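Local coordinates for cell division control protein Cdc48 (Mycobacterium smegmatis, PDB 5E7P) that probably binds and hydrolyses ATP as an AAA-type ATPase with two nucleotide-binding modules, both holding ADP in this crystal, at residues L247-P252 and G360-A365; G321-A326 and A350-A355; D661-A666 and S680-L685; L697-M702 and E724-S729. One frame throughout, in Å; residues are numbered along the deposited sequence.

Contact 1: residues L247-P252 and G360-A365; sequences LSLDEP and GVAFIA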
loop_
_atom_site.group_PDB
_atom_site.type_symbol
_atom_site.label_atom_id
_atom_site.label_comp_id
_atom_site.label_asym_id
_atom_site.label_seq_id
_atom_site.Cartn_x
_atom_site.Cartn_y
_atom_site.Cartn_z
ATOM N N LEU A 247 21.952 -18.045 -14.008
ATOM C CA LEU A 247 22.656 -19.168 -13.398
ATOM C C LEU A 247 21.845 -20.453 -13.521
ATOM O O LEU A 247 22.379 -21.509 -13.855
ATOM C CB LEU A 247 22.953 -18.881 -11.927
ATOM C CG LEU A 247 24.031 -17.838 -11.642
ATOM C CD1 LEU A 247 24.125 -17.593 -10.153
ATOM C CD2 LEU A 247 25.374 -18.286 -12.199
ATOM N N SER A 248 20.549 -20.353 -13.256
ATOM C CA SER A 248 19.672 -21.513 -13.312
ATOM C C SER A 248 19.472 -22.024 -14.735
ATOM O O SER A 248 19.570 -23.221 -14.987
ATOM C CB SER A 248 18.321 -21.190 -12.679
ATOM O OG SER A 248 17.453 -22.308 -12.747
ATOM N N LEU A 249 19.200 -21.113 -15.665
ATOM C CA LEU A 249 18.810 -21.496 -17.017
ATOM C C LEU A 249 19.959 -21.562 -18.020
ATOM O O LEU A 249 19.921 -22.372 -18.945
ATOM C CB LEU A 249 17.729 -20.553 -17.547
ATOM C CG LEU A 249 16.420 -20.497 -16.759
ATOM C CD1 LEU A 249 15.426 -19.565 -17.437
ATOM C CD2 LEU A 249 15.837 -21.894 -16.597
ATOM N N ASP A 250 20.972 -20.714 -17.847
ATOM C CA ASP A 250 22.037 -20.592 -18.844
ATOM C C ASP A 250 23.384 -21.190 -18.437
ATOM O O ASP A 250 24.119 -21.703 -19.283
ATOM C CB ASP A 250 22.213 -19.131 -19.259
ATOM C CG ASP A 250 20.966 -18.558 -19.890
ATOM O OD1 ASP A 250 20.158 -19.352 -20.415
ATOM O OD2 ASP A 250 20.790 -17.321 -19.865
ATOM N N GLU A 251 23.713 -21.125 -17.150
ATOM C CA GLU A 251 24.992 -21.643 -16.668
ATOM C C GLU A 251 24.810 -22.652 -15.534
ATOM O O GLU A 251 25.280 -22.424 -14.418
ATOM C CB GLU A 251 25.876 -20.486 -16.197
ATOM C CG GLU A 251 25.971 -19.336 -17.193
ATOM C CD GLU A 251 26.496 -18.055 -16.568
ATOM O OE1 GLU A 251 27.417 -18.134 -15.725
ATOM O OE2 GLU A 251 25.980 -16.969 -16.912
ATOM N N PRO A 252 24.143 -23.784 -15.819
ATOM C CA PRO A 252 23.768 -24.743 -14.774
ATOM C C PRO A 252 24.960 -25.524 -14.231
ATOM O O PRO A 252 24.874 -26.097 -13.144
ATOM C CB PRO A 252 22.809 -25.702 -15.500
ATOM C CG PRO A 252 22.527 -25.067 -16.842
ATOM C CD PRO A 252 23.736 -24.258 -17.150
ATOM N N GLY A 360 15.360 -26.641 -17.219
ATOM C CA GLY A 360 15.088 -25.600 -18.196
ATOM C C GLY A 360 13.824 -24.813 -17.896
ATOM O O GLY A 360 13.351 -24.041 -18.728
ATOM N N VAL A 361 13.272 -25.012 -16.704
ATOM C CA VAL A 361 12.070 -24.294 -16.291
ATOM C C VAL A 361 12.305 -23.528 -14.989
ATOM O O VAL A 361 12.859 -24.067 -14.032
ATOM C CB VAL A 361 10.871 -25.251 -16.113
ATOM C CG1 VAL A 361 9.689 -24.523 -15.483
ATOM C CG2 VAL A 361 10.473 -25.861 -17.447
ATOM N N ALA A 362 11.890 -22.266 -14.962
ATOM C CA ALA A 362 11.969 -21.461 -13.748
ATOM C C ALA A 362 10.594 -20.906 -13.384
ATOM O O ALA A 362 9.755 -20.683 -14.258
ATOM C CB ALA A 362 12.976 -20.331 -13.920
ATOM N N PHE A 363 10.368 -20.680 -12.094
ATOM C CA PHE A 363 9.071 -20.210 -11.619
ATOM C C PHE A 363 9.181 -18.888 -10.866
ATOM O O PHE A 363 9.931 -18.771 -9.896
ATOM C CB PHE A 363 8.412 -21.273 -10.736
ATOM C CG PHE A 363 7.113 -20.837 -10.115
ATOM C CD1 PHE A 363 6.036 -20.475 -10.906
ATOM C CD2 PHE A 363 6.962 -20.816 -8.739
ATOM C CE1 PHE A 363 4.838 -20.084 -10.337
ATOM C CE2 PHE A 363 5.765 -20.428 -8.165
ATOM C CZ PHE A 363 4.703 -20.058 -8.965
ATOM N N ILE A 364 8.434 -17.891 -11.330
ATOM C CA ILE A 364 8.386 -16.595 -10.665
ATOM C C ILE A 364 6.946 -16.173 -10.400
ATOM O O ILE A 364 6.108 -16.204 -11.297
ATOM C CB ILE A 364 9.071 -15.494 -11.503
ATOM C CG1 ILE A 364 10.529 -15.857 -11.786
ATOM C CG2 ILE A 364 8.986 -14.154 -10.791
ATOM C CD1 ILE A 364 11.217 -14.887 -12.716
ATOM N N ALA A 365 6.663 -15.783 -9.163
ATOM C CA ALA A 365 5.340 -15.287 -8.807
ATOM C C ALA A 365 5.441 -13.962 -8.055
ATOM O O ALA A 365 6.421 -13.705 -7.352
ATOM C CB ALA A 365 4.601 -16.313 -7.977
HETATM O O HOH W 1 15.947 -24.356 -14.095
#
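Leu249 carries the direct half of this contact, by van der Waals packing through one methyl, CD2. That carbon lies against the start of the strand, 3.8 Å from Gly360 C and 4.0 Å from Val361 N, with the methyl of Ala362 at 4.2 Å (Leu249 CD2 to Ala362 CB). The side chain reaches across because CG stands anti to the carbonyl carbon (chi1 -60°) and the rest of the chain is extended. At Gly360, which has no side chain and a positive phi, the methyl meets backbone atoms, and Arg287 adds a further neighbour to Leu249.

The polar half runs through water. A single water donates both of its hydrogens, one to Ser248 OG at 2.9 Å and the other to Val361 O at 3.1 Å, so it ties the helix to a strand carbonyl where no direct hydrogen bond spans the two segments. The same Ser248 OG is also hydrogen-bonded to Pro262 O. Leu245 and Leu241, on earlier turns of helix 237-249, continue the packing onto Ala362 and Ile364. It is a worked example of how a helix layers onto a sheet in the RecA-like alpha/beta core of AAA ATPases.

Contact 2: residues G321-A326 and A350-A355; sequences GVLFIA and AELRKA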
loop_
_atom_site.group_PDB
_atom_site.type_symbol
_atom_site.label_atom_id
_atom_site.label_comp_id
_atom_site.label_asym_id
_atom_site.label_seq_id
_atom_site.Cartn_x
_atom_site.Cartn_y
_atom_site.Cartn_z
ATOM N N GLY A 321 11.498 -22.654 -20.075
ATOM C CA GLY A 321 11.285 -21.226 -19.936
ATOM C C GLY A 321 10.777 -20.827 -18.564
ATOM O O GLY A 321 11.030 -21.511 -17.572
ATOM N N VAL A 322 10.050 -19.716 -18.508
ATOM C CA VAL A 322 9.584 -19.177 -17.238
ATOM C C VAL A 322 8.067 -19.257 -17.083
ATOM O O VAL A 322 7.318 -18.752 -17.924
ATOM C CB VAL A 322 10.022 -17.712 -17.062
ATOM C CG1 VAL A 322 9.523 -17.168 -15.741
ATOM C CG2 VAL A 322 11.524 -17.603 -17.137
ATOM N N LEU A 323 7.622 -19.895 -16.004
ATOM C CA LEU A 323 6.215 -19.863 -15.621
ATOM C C LEU A 323 6.008 -18.693 -14.671
ATOM O O LEU A 323 6.597 -18.650 -13.588
ATOM C CB LEU A 323 5.788 -21.169 -14.944
ATOM C CG LEU A 323 4.310 -21.263 -14.536
ATOM C CD1 LEU A 323 3.396 -21.307 -15.758
ATOM C CD2 LEU A 323 4.057 -22.467 -13.641
ATOM N N PHE A 324 5.185 -17.736 -15.085
ATOM C CA PHE A 324 4.967 -16.531 -14.292
ATOM C C PHE A 324 3.503 -16.356 -13.900
ATOM O O PHE A 324 2.617 -16.303 -14.755
ATOM C CB PHE A 324 5.485 -15.294 -15.042
ATOM C CG PHE A 324 5.095 -13.986 -14.408
ATOM C CD1 PHE A 324 5.238 -13.783 -13.042
ATOM C CD2 PHE A 324 4.601 -12.948 -15.184
ATOM C CE1 PHE A 324 4.878 -12.577 -12.462
ATOM C CE2 PHE A 324 4.243 -11.737 -14.609
ATOM C CZ PHE A 324 4.382 -11.552 -13.249
ATOM N N ILE A 325 3.259 -16.270 -12.596
ATOM C CA ILE A 325 1.925 -15.982 -12.085
ATOM C C ILE A 325 1.906 -14.636 -11.367
ATOM O O ILE A 325 2.446 -14.494 -10.269
ATOM C CB ILE A 325 1.414 -17.090 -11.137
ATOM C CG1 ILE A 325 1.368 -18.433 -11.866
ATOM C CG2 ILE A 325 0.035 -16.743 -10.615
ATOM C CD1 ILE A 325 0.917 -19.585 -10.997
ATOM N N ALA A 326 1.289 -13.647 -12.003
ATOM C CA ALA A 326 1.173 -12.319 -11.419
ATOM C C ALA A 326 0.123 -12.320 -10.314
ATOM O O ALA A 326 -1.005 -12.771 -10.522
ATOM C CB ALA A 326 0.822 -11.295 -12.488
ATOM N N ALA A 350 1.022 -28.975 -6.341
ATOM C CA ALA A 350 1.661 -30.163 -6.894
ATOM C C ALA A 350 2.071 -29.939 -8.343
ATOM O O ALA A 350 3.107 -30.435 -8.780
ATOM C CB ALA A 350 0.742 -31.366 -6.781
ATOM N N GLU A 351 1.254 -29.192 -9.082
ATOM C CA GLU A 351 1.572 -28.844 -10.464
ATOM C C GLU A 351 2.764 -27.889 -10.545
ATOM O O GLU A 351 3.668 -28.087 -11.358
ATOM C CB GLU A 351 0.357 -28.239 -11.171
ATOM C CG GLU A 351 -0.681 -29.261 -11.595
ATOM C CD GLU A 351 -0.128 -30.283 -12.577
ATOM O OE1 GLU A 351 0.488 -29.876 -13.586
ATOM O OE2 GLU A 351 -0.305 -31.497 -12.339
ATOM N N LEU A 352 2.758 -26.856 -9.702
ATOM C CA LEU A 352 3.867 -25.909 -9.631
ATOM C C LEU A 352 5.160 -26.618 -9.248
ATOM O O LEU A 352 6.209 -26.378 -9.840
ATOM C CB LEU A 352 3.579 -24.801 -8.611
ATOM C CG LEU A 352 2.405 -23.849 -8.855
ATOM C CD1 LEU A 352 2.392 -22.748 -7.797
ATOM C CD2 LEU A 352 2.453 -23.257 -10.258
ATOM N N ARG A 353 5.073 -27.490 -8.247
ATOM C CA ARG A 353 6.220 -28.260 -7.778
ATOM C C ARG A 353 6.797 -29.117 -8.908
ATOM O O ARG A 353 8.016 -29.260 -9.043
ATOM C CB ARG A 353 5.804 -29.134 -6.593
ATOM C CG ARG A 353 6.962 -29.719 -5.809
ATOM C CD ARG A 353 6.482 -30.436 -4.557
ATOM N NE ARG A 353 5.725 -29.551 -3.674
ATOM C CZ ARG A 353 4.428 -29.686 -3.409
ATOM N NH1 ARG A 353 3.737 -30.679 -3.956
ATOM N NH2 ARG A 353 3.825 -28.831 -2.590
ATOM N N LYS A 354 5.907 -29.674 -9.722
ATOM C CA LYS A 354 6.300 -30.440 -10.899
ATOM C C LYS A 354 7.040 -29.556 -11.899
ATOM O O LYS A 354 8.000 -29.993 -12.543
ATOM C CB LYS A 354 5.064 -31.068 -11.551
ATOM C CG LYS A 354 5.267 -31.548 -12.977
ATOM C CD LYS A 354 3.951 -32.004 -13.589
ATOM C CE LYS A 354 4.077 -32.220 -15.092
ATOM N NZ LYS A 354 5.083 -33.262 -15.433
ATOM N N ALA A 355 6.592 -28.311 -12.022
ATOM C CA ALA A 355 7.222 -27.361 -12.932
ATOM C C ALA A 355 8.627 -26.974 -12.467
ATOM O O ALA A 355 9.566 -26.954 -13.259
ATOM C CB ALA A 355 6.352 -26.121 -13.097
#
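Leu323 is the first residue of strand 321-326 to meet the helix. Its CG lies anti to the backbone N (chi1 -178°), and CD2 becomes the contacting branch. That methyl approaches Leu352 CD2 to 3.8 Å, the two leucine side chains crossing at about a right angle, and it also rests on the methyl of Ala355, 4.3 Å from CD2 of Leu323 to Ala355 CB. One helical turn thus offers a long and a short side chain to a single leucine branch.

Two residues on, where the strand again presents a side chain to the same face, Ile325 extends CD1 to within 4.0 Å of Leu352 CD2. Leu352 CD2 therefore sits against both strand side chains, and Phe363 of the adjacent strand touches all three residues. The axes of the short segments 321-326 and 350-355 come within 10.9 Å and run nearly antiparallel, at 153°, as in the first half of a beta-alpha-beta crossover: the helix returns the chain to strand 361-366. By family comparison, strand 321-326 probably occupies the Walker B position.

Every approach here is methyl to methyl and no hydrogen bond crosses, so the pairing depends on the fit of buried apolar shapes, with no polar bond to set its register.

Contact 3: residues D661-A666 and S680-L685; sequences DILRTA and SLADDL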
loop_
_atom_site.group_PDB
_atom_site.type_symbol
_atom_site.label_atom_id
_atom_site.label_comp_id
_atom_site.label_asym_id
_atom_site.label_seq_id
_atom_site.Cartn_x
_atom_site.Cartn_y
_atom_site.Cartn_z
ATOM N N ASP A 661 3.023 20.757 19.275
ATOM C CA ASP A 661 3.266 20.310 17.905
ATOM C C ASP A 661 2.171 19.370 17.418
ATOM O O ASP A 661 1.627 19.542 16.327
ATOM C CB ASP A 661 4.620 19.606 17.803
ATOM C CG ASP A 661 5.771 20.477 18.270
ATOM O OD1 ASP A 661 5.605 21.716 18.317
ATOM O OD2 ASP A 661 6.844 19.923 18.588
ATOM N N ILE A 662 1.856 18.376 18.241
ATOM C CA ILE A 662 0.832 17.390 17.912
ATOM C C ILE A 662 -0.534 18.037 17.681
ATOM O O ILE A 662 -1.209 17.739 16.696
ATOM C CB ILE A 662 0.725 16.318 19.013
ATOM C CG1 ILE A 662 2.046 15.553 19.132
ATOM C CG2 ILE A 662 -0.406 15.358 18.712
ATOM C CD1 ILE A 662 2.133 14.662 20.349
ATOM N N LEU A 663 -0.934 18.927 18.581
ATOM C CA LEU A 663 -2.190 19.651 18.414
ATOM C C LEU A 663 -2.174 20.503 17.145
ATOM O O LEU A 663 -3.122 20.476 16.360
ATOM C CB LEU A 663 -2.481 20.526 19.634
ATOM C CG LEU A 663 -2.887 19.805 20.920
ATOM C CD1 LEU A 663 -3.047 20.801 22.061
ATOM C CD2 LEU A 663 -4.166 19.010 20.711
ATOM N N ARG A 664 -1.093 21.253 16.945
ATOM C CA ARG A 664 -0.974 22.113 15.770
ATOM C C ARG A 664 -0.933 21.328 14.464
ATOM O O ARG A 664 -1.535 21.738 13.473
ATOM C CB ARG A 664 0.244 23.032 15.877
ATOM C CG ARG A 664 0.018 24.237 16.764
ATOM C CD ARG A 664 0.982 25.362 16.428
ATOM N NE ARG A 664 0.541 26.618 17.026
ATOM C CZ ARG A 664 0.807 26.978 18.276
ATOM N NH1 ARG A 664 1.518 26.178 19.059
ATOM N NH2 ARG A 664 0.360 28.135 18.746
ATOM N N THR A 665 -0.220 20.206 14.465
ATOM C CA THR A 665 -0.149 19.348 13.288
ATOM C C THR A 665 -1.533 18.824 12.912
ATOM O O THR A 665 -1.969 18.957 11.769
ATOM C CB THR A 665 0.814 18.154 13.505
ATOM O OG1 THR A 665 2.172 18.615 13.481
ATOM C CG2 THR A 665 0.630 17.110 12.415
ATOM N N ALA A 666 -2.226 18.240 13.883
ATOM C CA ALA A 666 -3.522 17.625 13.625
ATOM C C ALA A 666 -4.648 18.649 13.477
ATOM O O ALA A 666 -5.595 18.433 12.721
ATOM C CB ALA A 666 -3.858 16.614 14.713
ATOM N N SER A 680 -1.851 27.104 25.564
ATOM C CA SER A 680 -2.252 26.949 26.957
ATOM C C SER A 680 -2.973 25.617 27.163
ATOM O O SER A 680 -2.845 24.987 28.214
ATOM C CB SER A 680 -3.130 28.119 27.402
ATOM O OG SER A 680 -4.213 28.305 26.511
ATOM N N LEU A 681 -3.721 25.189 26.150
ATOM C CA LEU A 681 -4.382 23.890 26.184
ATOM C C LEU A 681 -3.363 22.762 26.327
ATOM O O LEU A 681 -3.592 21.792 27.047
ATOM C CB LEU A 681 -5.222 23.678 24.922
ATOM C CG LEU A 681 -5.918 22.320 24.796
ATOM C CD1 LEU A 681 -6.879 22.105 25.953
ATOM C CD2 LEU A 681 -6.641 22.193 23.467
ATOM N N ALA A 682 -2.236 22.899 25.640
ATOM C CA ALA A 682 -1.183 21.894 25.703
ATOM C C ALA A 682 -0.625 21.761 27.118
ATOM O O ALA A 682 -0.359 20.654 27.588
ATOM C CB ALA A 682 -0.074 22.224 24.718
ATOM N N ASP A 683 -0.458 22.894 27.796
ATOM C CA ASP A 683 0.069 22.898 29.158
ATOM C C ASP A 683 -0.871 22.193 30.134
ATOM O O ASP A 683 -0.431 21.656 31.150
ATOM C CB ASP A 683 0.344 24.327 29.637
ATOM C CG ASP A 683 1.587 24.935 29.000
ATOM O OD1 ASP A 683 2.710 24.490 29.328
ATOM O OD2 ASP A 683 1.438 25.872 28.184
ATOM N N ASP A 684 -2.163 22.195 29.821
ATOM C CA ASP A 684 -3.160 21.586 30.696
ATOM C C ASP A 684 -3.384 20.102 30.409
ATOM O O ASP A 684 -4.098 19.428 31.151
ATOM C CB ASP A 684 -4.495 22.334 30.601
ATOM C CG ASP A 684 -4.446 23.708 31.247
ATOM O OD1 ASP A 684 -3.615 23.915 32.157
ATOM O OD2 ASP A 684 -5.247 24.581 30.848
ATOM N N LEU A 685 -2.779 19.594 29.338
ATOM C CA LEU A 685 -3.020 18.214 28.915
ATOM C C LEU A 685 -1.960 17.225 29.394
ATOM O O LEU A 685 -1.564 16.331 28.651
ATOM C CB LEU A 685 -3.145 18.125 27.391
ATOM C CG LEU A 685 -4.406 18.690 26.740
ATOM C CD1 LEU A 685 -4.364 18.467 25.237
ATOM C CD2 LEU A 685 -5.653 18.066 27.344
#
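The carbonyl O of Asp661 is gripped twice by Thr665, on the same helix that sends Leu663 across to Leu681, Ala682 and Leu685. One bond is the helical one, Thr665 N to Asp661 O at 2.7 Å; the other comes from the hydroxyl, Thr665 OG1 to Asp661 O at 3.0 Å. The hydroxyl donates from well above the carbonyl plane, 45° out of it, and a chi1 of -73° turns it back along the helix to do so. Both segments belong to the helical lid that follows the second nucleotide-binding core, the small all-helical subdomain characteristic of AAA+ proteins.

Leu663 illustrates how a single branched side chain can join two helices. Only its CD1 makes the close approaches: to Leu681 CD2 at 4.1 Å, with the two side chains crossing at about a right angle, and to Ala682 CB at 4.2 Å. The CA atoms come nearest here, 7.7 Å between Leu663 and Ala682, consistent with the small side chain of the alanine.

Around this apolar interior the same helices are also linked by charge, through salt bridges of Arg664 with Asp679 and of Asp683 with Arg660. Leu697 of helix 690-707 packs on Leu663 as well, and the ADP of the second site lies about 10 Å from the Leu663 side chain. The last residue of the patch is Leu685, next in the chain after Asp684, which brings its CD1 to 4.2 Å from Leu663 CD1.

Contact 4: residues L697-M702 and E724-S729; sequences LRESAM and ETVRPS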
loop_
_atom_site.group_PDB
_atom_site.type_symbol
_atom_site.label_atom_id
_atom_site.label_comp_id
_atom_site.label_asym_id
_atom_site.label_seq_id
_atom_site.Cartn_x
_atom_site.Cartn_y
_atom_site.Cartn_z
ATOM N N LEU A 697 -8.992 16.542 19.645
ATOM C CA LEU A 697 -9.299 17.441 18.536
ATOM C C LEU A 697 -10.438 16.880 17.698
ATOM O O LEU A 697 -11.312 17.617 17.242
ATOM C CB LEU A 697 -8.067 17.642 17.654
ATOM C CG LEU A 697 -6.928 18.476 18.237
ATOM C CD1 LEU A 697 -5.686 18.336 17.373
ATOM C CD2 LEU A 697 -7.344 19.931 18.350
ATOM N N ARG A 698 -10.400 15.569 17.490
ATOM C CA ARG A 698 -11.453 14.847 16.791
ATOM C C ARG A 698 -12.788 15.032 17.502
ATOM O O ARG A 698 -13.797 15.367 16.879
ATOM C CB ARG A 698 -11.089 13.364 16.731
ATOM C CG ARG A 698 -12.206 12.429 16.299
ATOM C CD ARG A 698 -11.839 10.998 16.676
ATOM N NE ARG A 698 -12.640 10.000 15.975
ATOM C CZ ARG A 698 -13.808 9.541 16.411
ATOM N NH1 ARG A 698 -14.314 10.000 17.548
ATOM N NH2 ARG A 698 -14.469 8.629 15.708
ATOM N N GLU A 699 -12.781 14.825 18.814
ATOM C CA GLU A 699 -13.985 14.966 19.616
ATOM C C GLU A 699 -14.440 16.417 19.679
ATOM O O GLU A 699 -15.637 16.698 19.645
ATOM C CB GLU A 699 -13.753 14.421 21.025
ATOM C CG GLU A 699 -15.003 14.357 21.876
ATOM C CD GLU A 699 -16.070 13.440 21.297
ATOM O OE1 GLU A 699 -15.715 12.468 20.591
ATOM O OE2 GLU A 699 -17.268 13.693 21.551
ATOM N N SER A 700 -13.482 17.337 19.771
ATOM C CA SER A 700 -13.794 18.763 19.819
ATOM C C SER A 700 -14.502 19.208 18.547
ATOM O O SER A 700 -15.531 19.883 18.601
ATOM C CB SER A 700 -12.528 19.598 20.025
ATOM O OG SER A 700 -11.964 19.371 21.304
ATOM N N ALA A 701 -13.943 18.820 17.406
ATOM C CA ALA A 701 -14.508 19.183 16.114
ATOM C C ALA A 701 -15.912 18.614 15.961
ATOM O O ALA A 701 -16.813 19.290 15.468
ATOM C CB ALA A 701 -13.606 18.701 14.985
ATOM N N MET A 702 -16.094 17.371 16.398
ATOM C CA MET A 702 -17.395 16.712 16.321
ATOM C C MET A 702 -18.406 17.376 17.253
ATOM O O MET A 702 -19.578 17.533 16.904
ATOM C CB MET A 702 -17.265 15.220 16.644
ATOM C CG MET A 702 -18.592 14.471 16.679
ATOM S SD MET A 702 -19.460 14.461 15.097
ATOM C CE MET A 702 -18.761 13.010 14.316
ATOM N N GLU A 724 -14.369 15.783 28.664
ATOM C CA GLU A 724 -15.152 14.954 29.570
ATOM C C GLU A 724 -15.161 13.504 29.097
ATOM O O GLU A 724 -15.188 12.580 29.910
ATOM C CB GLU A 724 -16.582 15.483 29.693
ATOM C CG GLU A 724 -16.670 16.911 30.205
ATOM C CD GLU A 724 -18.101 17.416 30.296
ATOM O OE1 GLU A 724 -19.032 16.640 29.981
ATOM O OE2 GLU A 724 -18.292 18.590 30.682
ATOM N N THR A 725 -15.130 13.310 27.781
ATOM C CA THR A 725 -15.128 11.967 27.206
ATOM C C THR A 725 -13.716 11.494 26.861
ATOM O O THR A 725 -13.421 10.301 26.934
ATOM C CB THR A 725 -16.023 11.875 25.954
ATOM O OG1 THR A 725 -15.457 12.658 24.895
ATOM C CG2 THR A 725 -17.425 12.378 26.262
ATOM N N VAL A 726 -12.848 12.427 26.483
ATOM C CA VAL A 726 -11.460 12.092 26.181
ATOM C C VAL A 726 -10.569 12.336 27.396
ATOM O O VAL A 726 -10.195 13.472 27.695
ATOM C CB VAL A 726 -10.926 12.888 24.977
ATOM C CG1 VAL A 726 -9.507 12.451 24.646
ATOM C CG2 VAL A 726 -11.840 12.703 23.773
ATOM N N ARG A 727 -10.229 11.256 28.090
ATOM C CA ARG A 727 -9.501 11.341 29.350
ATOM C C ARG A 727 -8.016 11.034 29.167
ATOM O O ARG A 727 -7.626 10.438 28.164
ATOM C CB ARG A 727 -10.124 10.381 30.369
ATOM C CG ARG A 727 -11.603 10.622 30.616
ATOM C CD ARG A 727 -11.866 12.083 30.939
ATOM N NE ARG A 727 -11.118 12.527 32.112
ATOM C CZ ARG A 727 -10.872 13.802 32.402
ATOM N NH1 ARG A 727 -11.307 14.764 31.598
ATOM N NH2 ARG A 727 -10.183 14.116 33.492
ATOM N N PRO A 728 -7.178 11.452 30.133
ATOM C CA PRO A 728 -5.760 11.071 30.096
ATOM C C PRO A 728 -5.591 9.564 30.282
ATOM O O PRO A 728 -6.307 8.963 31.087
ATOM C CB PRO A 728 -5.161 11.831 31.287
ATOM C CG PRO A 728 -6.327 12.124 32.184
ATOM C CD PRO A 728 -7.473 12.360 31.256
ATOM N N SER A 729 -4.656 8.963 29.551
ATOM C CA SER A 729 -4.488 7.513 29.575
ATOM C C SER A 729 -3.145 7.059 30.147
ATOM O O SER A 729 -2.968 5.883 30.464
ATOM C CB SER A 729 -4.680 6.938 28.171
ATOM O OG SER A 729 -3.745 7.503 27.266
#
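Glu699 lays the aliphatic part of its side chain over Val726. Its CB lies 3.8 Å from Val726 CG2, with CG of Glu699 at 4.0 Å from that same methyl, and the two side chains slide past each other in opposite directions. The glutamate leaves the helix with CG anti to the backbone N (chi1 -172°) and then bends at chi2 (61°), a course that also brings it across Thr725 at about a right angle.

Here the nearest pair is Glu699 CG and Thr725 OG1, 3.5 Å apart, a carbon against an oxygen. The carboxylate follows close behind, with CD of Glu699 at 3.7 Å and its OE2 at 3.9 Å from Thr725 OG1, yet no hydrogen bond crosses between them. The hydroxyl of Thr725 is instead hydrogen-bonded to Ala722 O, one turn back in the chain.

Within the AAA+ lid, the contact joins helix 690-707 to the 724-729 segment that follows on from helix 716-725. It is a case of a charged residue serving as an apolar surface near solvent. Ala722 touches Glu699 too, continuing the packing back along helix 716-725. Farther along, the chain is pinned by Val726 O, hydrogen-bonded to Tyr688 OH, and by Ser729 OG, hydrogen-bonded to Asp692 OD2.

The four contacts fall into two pairs on opposite sides of the chain's centre. Contacts 1 and 2, with centres 11 Å apart, share the sheet of the first AAA module: strands 321-326 and 361-366 are neighbours there, joined by probable hydrogen bonds between Gly321 and both Gly360 and Ala362. Along the chain, contact 2 falls between the two segments of contact 1. Contacts 3 and 4 come later, in series, in the lid of the second module; their centres lie 12 Å apart, and they touch where helix 690-707 meets helix 656-666. Some 54 to 59 Å separates the centres of the pairs, so that each pair belongs to a different AAA module, each holding its own ADP.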